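PDB 4F7A: SusD/RagB family nutrient-binding outer membrane lipoprotein from Bacteroides vulgatus, which probably binds glycans, mucin O-glycans among them, at the cell surface as a SusD-like outer membrane lipoprotein with a TPR-like helical fold. Local coordinates for residues W46-N51 with T82-N87. Numbering follows the deposited sequence.
Sequences WQTFQN and TASAWN
The end of helix 44-51 packs against the N-terminal part of helix 84-104 in the largely helical, SusD-like fold, and the backbones come nearest at F49 and A85, with their CA atoms 4.5 Å apart. The F49 ring lies over the backbone of A85: A85 CA sits almost squarely above the ring centre, 3.8 Å from the centroid and 12° off the normal, a CH-pi contact over the face. CG stands anti to the backbone N of F49 (chi1 -168°), which swings the ring off its own helix and over A85, where CE1 also meets A85 CB at 4.2 Å. A leucine here removes the flat face under A85 CA and would probably leave a gap between the helices beside A85. One residue earlier in each segment, T48 OG1 and S84 OG share a hydrogen bond of 2.7 Å, while S84 CB comes within 3.6 Å of F49 N. S84 OG also hydrogen-bonds to G80 O, so the hydroxyl is held by two partners. A water links the backbones between the helices, accepting from A85 N at 2.8 Å and donating to F49 O at 2.9 Å. Helix 44-51 widens into a pi-type turn at 47-51, the very turn that holds T48 and F49. Y88 and T89, farther along helix 84-104, also touch the F49 side chain. Helix 111-132 adds to the surroundings, with R127 against F49 and both I128 and Y132 against A85, while helix 251-257 packs on W46.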
loop_
_atom_site.group_PDB
_atom_site.type_symbol
_atom_site.label_atom_id
_atom_site.label_comp_id
_atom_site.label_asym_id
_atom_site.label_seq_id
_atom_site.Cartn_x
_atom_site.Cartn_y
_atom_site.Cartn_z
ATOM N N TRP A 46 1.242 8.514 12.532
ATOM C CA TRP A 46 1.000 8.095 11.159
ATOM C C TRP A 46 1.836 8.911 10.175
ATOM O O TRP A 46 2.268 8.386 9.143
ATOM C CB TRP A 46 -0.488 8.185 10.810
ATOM C CG TRP A 46 -0.769 7.747 9.422
ATOM C CD1 TRP A 46 -0.929 6.459 8.989
ATOM C CD2 TRP A 46 -0.854 8.576 8.258
ATOM N NE1 TRP A 46 -1.143 6.440 7.647
ATOM C CE2 TRP A 46 -1.106 7.723 7.161
ATOM C CE3 TRP A 46 -0.806 9.957 8.042
ATOM C CZ2 TRP A 46 -1.258 8.201 5.853
ATOM C CZ3 TRP A 46 -0.986 10.439 6.727
ATOM C CH2 TRP A 46 -1.182 9.556 5.655
ATOM N N GLN A 47 2.086 10.182 10.492
ATOM C CA GLN A 47 2.805 11.041 9.571
ATOM C C GLN A 47 4.182 10.468 9.239
ATOM O O GLN A 47 4.590 10.496 8.081
ATOM C CB GLN A 47 2.919 12.474 10.085
ATOM C CG GLN A 47 3.649 13.419 9.088
ATOM C CD GLN A 47 3.895 14.815 9.669
ATOM O OE1 GLN A 47 4.169 14.951 10.857
ATOM N NE2 GLN A 47 3.831 15.843 8.824
ATOM N N THR A 48 4.884 9.927 10.238
ATOM C CA THR A 48 6.189 9.249 9.989
ATOM C C THR A 48 6.085 7.764 9.663
ATOM O O THR A 48 6.954 7.214 8.988
ATOM C CB THR A 48 7.187 9.457 11.170
ATOM O OG1 THR A 48 6.716 8.760 12.331
ATOM C CG2 THR A 48 7.350 10.962 11.502
ATOM N N PHE A 49 5.036 7.100 10.142
ATOM C CA PHE A 49 4.727 5.700 9.773
ATOM C C PHE A 49 4.714 5.554 8.254
ATOM O O PHE A 49 5.442 4.740 7.675
ATOM C CB PHE A 49 3.347 5.313 10.365
ATOM C CG PHE A 49 3.017 3.820 10.328
ATOM C CD1 PHE A 49 2.633 3.193 9.163
ATOM C CD2 PHE A 49 3.019 3.070 11.492
ATOM C CE1 PHE A 49 2.311 1.829 9.161
ATOM C CE2 PHE A 49 2.685 1.734 11.498
ATOM C CZ PHE A 49 2.348 1.108 10.334
ATOM N N GLN A 50 3.940 6.416 7.612
ATOM C CA GLN A 50 3.697 6.298 6.195
ATOM C C GLN A 50 3.792 7.579 5.365
ATOM O O GLN A 50 4.258 7.527 4.221
ATOM C CB GLN A 50 2.317 5.645 6.057
ATOM C CG GLN A 50 1.627 5.789 4.789
ATOM C CD GLN A 50 0.539 4.734 4.573
ATOM O OE1 GLN A 50 0.159 3.949 5.476
ATOM N NE2 GLN A 50 0.025 4.735 3.379
ATOM N N ASN A 51 3.302 8.711 5.870
ATOM C CA ASN A 51 3.124 9.864 4.985
ATOM C C ASN A 51 4.433 10.453 4.485
ATOM O O ASN A 51 4.542 10.826 3.305
ATOM C CB ASN A 51 2.271 10.962 5.622
ATOM C CG ASN A 51 1.738 11.943 4.602
ATOM O OD1 ASN A 51 1.954 13.144 4.732
ATOM N ND2 ASN A 51 1.028 11.431 3.554
ATOM N N THR A 82 12.083 6.752 9.010
ATOM C CA THR A 82 12.067 5.468 8.346
ATOM C C THR A 82 11.836 4.279 9.282
ATOM O O THR A 82 11.390 3.226 8.829
ATOM C CB THR A 82 13.341 5.227 7.516
ATOM O OG1 THR A 82 14.461 5.151 8.386
ATOM C CG2 THR A 82 13.533 6.333 6.429
ATOM N N ALA A 83 12.129 4.437 10.572
ATOM C CA ALA A 83 11.933 3.364 11.540
ATOM C C ALA A 83 10.481 3.231 12.014
ATOM O O ALA A 83 10.130 2.255 12.689
ATOM C CB ALA A 83 12.826 3.607 12.769
ATOM N N SER A 84 9.650 4.228 11.719
ATOM C CA SER A 84 8.348 4.327 12.355
ATOM C C SER A 84 7.380 3.183 12.075
ATOM O O SER A 84 6.707 2.715 12.993
ATOM C CB SER A 84 7.696 5.670 12.032
ATOM O OG SER A 84 8.320 6.682 12.799
ATOM N N ALA A 85 7.302 2.724 10.830
ATOM C CA ALA A 85 6.389 1.629 10.495
ATOM C C ALA A 85 6.741 0.399 11.359
ATOM O O ALA A 85 5.872 -0.206 12.006
ATOM C CB ALA A 85 6.455 1.312 9.008
ATOM N N TRP A 86 8.031 0.077 11.409
ATOM C CA TRP A 86 8.532 -1.000 12.276
ATOM C C TRP A 86 8.163 -0.759 13.755
ATOM O O TRP A 86 7.504 -1.598 14.391
ATOM C CB TRP A 86 10.070 -1.142 12.141
ATOM C CG TRP A 86 10.620 -2.277 12.955
ATOM C CD1 TRP A 86 10.799 -2.299 14.308
ATOM C CD2 TRP A 86 11.076 -3.551 12.469
ATOM N NE1 TRP A 86 11.317 -3.514 14.693
ATOM C CE2 TRP A 86 11.490 -4.301 13.585
ATOM C CE3 TRP A 86 11.166 -4.129 11.196
ATOM C CZ2 TRP A 86 11.990 -5.606 13.476
ATOM C CZ3 TRP A 86 11.642 -5.462 11.092
ATOM C CH2 TRP A 86 12.051 -6.168 12.219
ATOM N N ASN A 87 8.550 0.398 14.277
ATOM C CA ASN A 87 8.466 0.656 15.714
ATOM C C ASN A 87 7.013 0.616 16.227
ATOM O O ASN A 87 6.695 -0.052 17.226
ATOM C CB ASN A 87 9.089 2.010 16.060
ATOM C CG ASN A 87 10.603 2.056 15.847
ATOM O OD1 ASN A 87 11.262 1.019 15.712
ATOM N ND2 ASN A 87 11.165 3.280 15.823
HETATM O O HOH W 1 8.159 4.269 8.596
#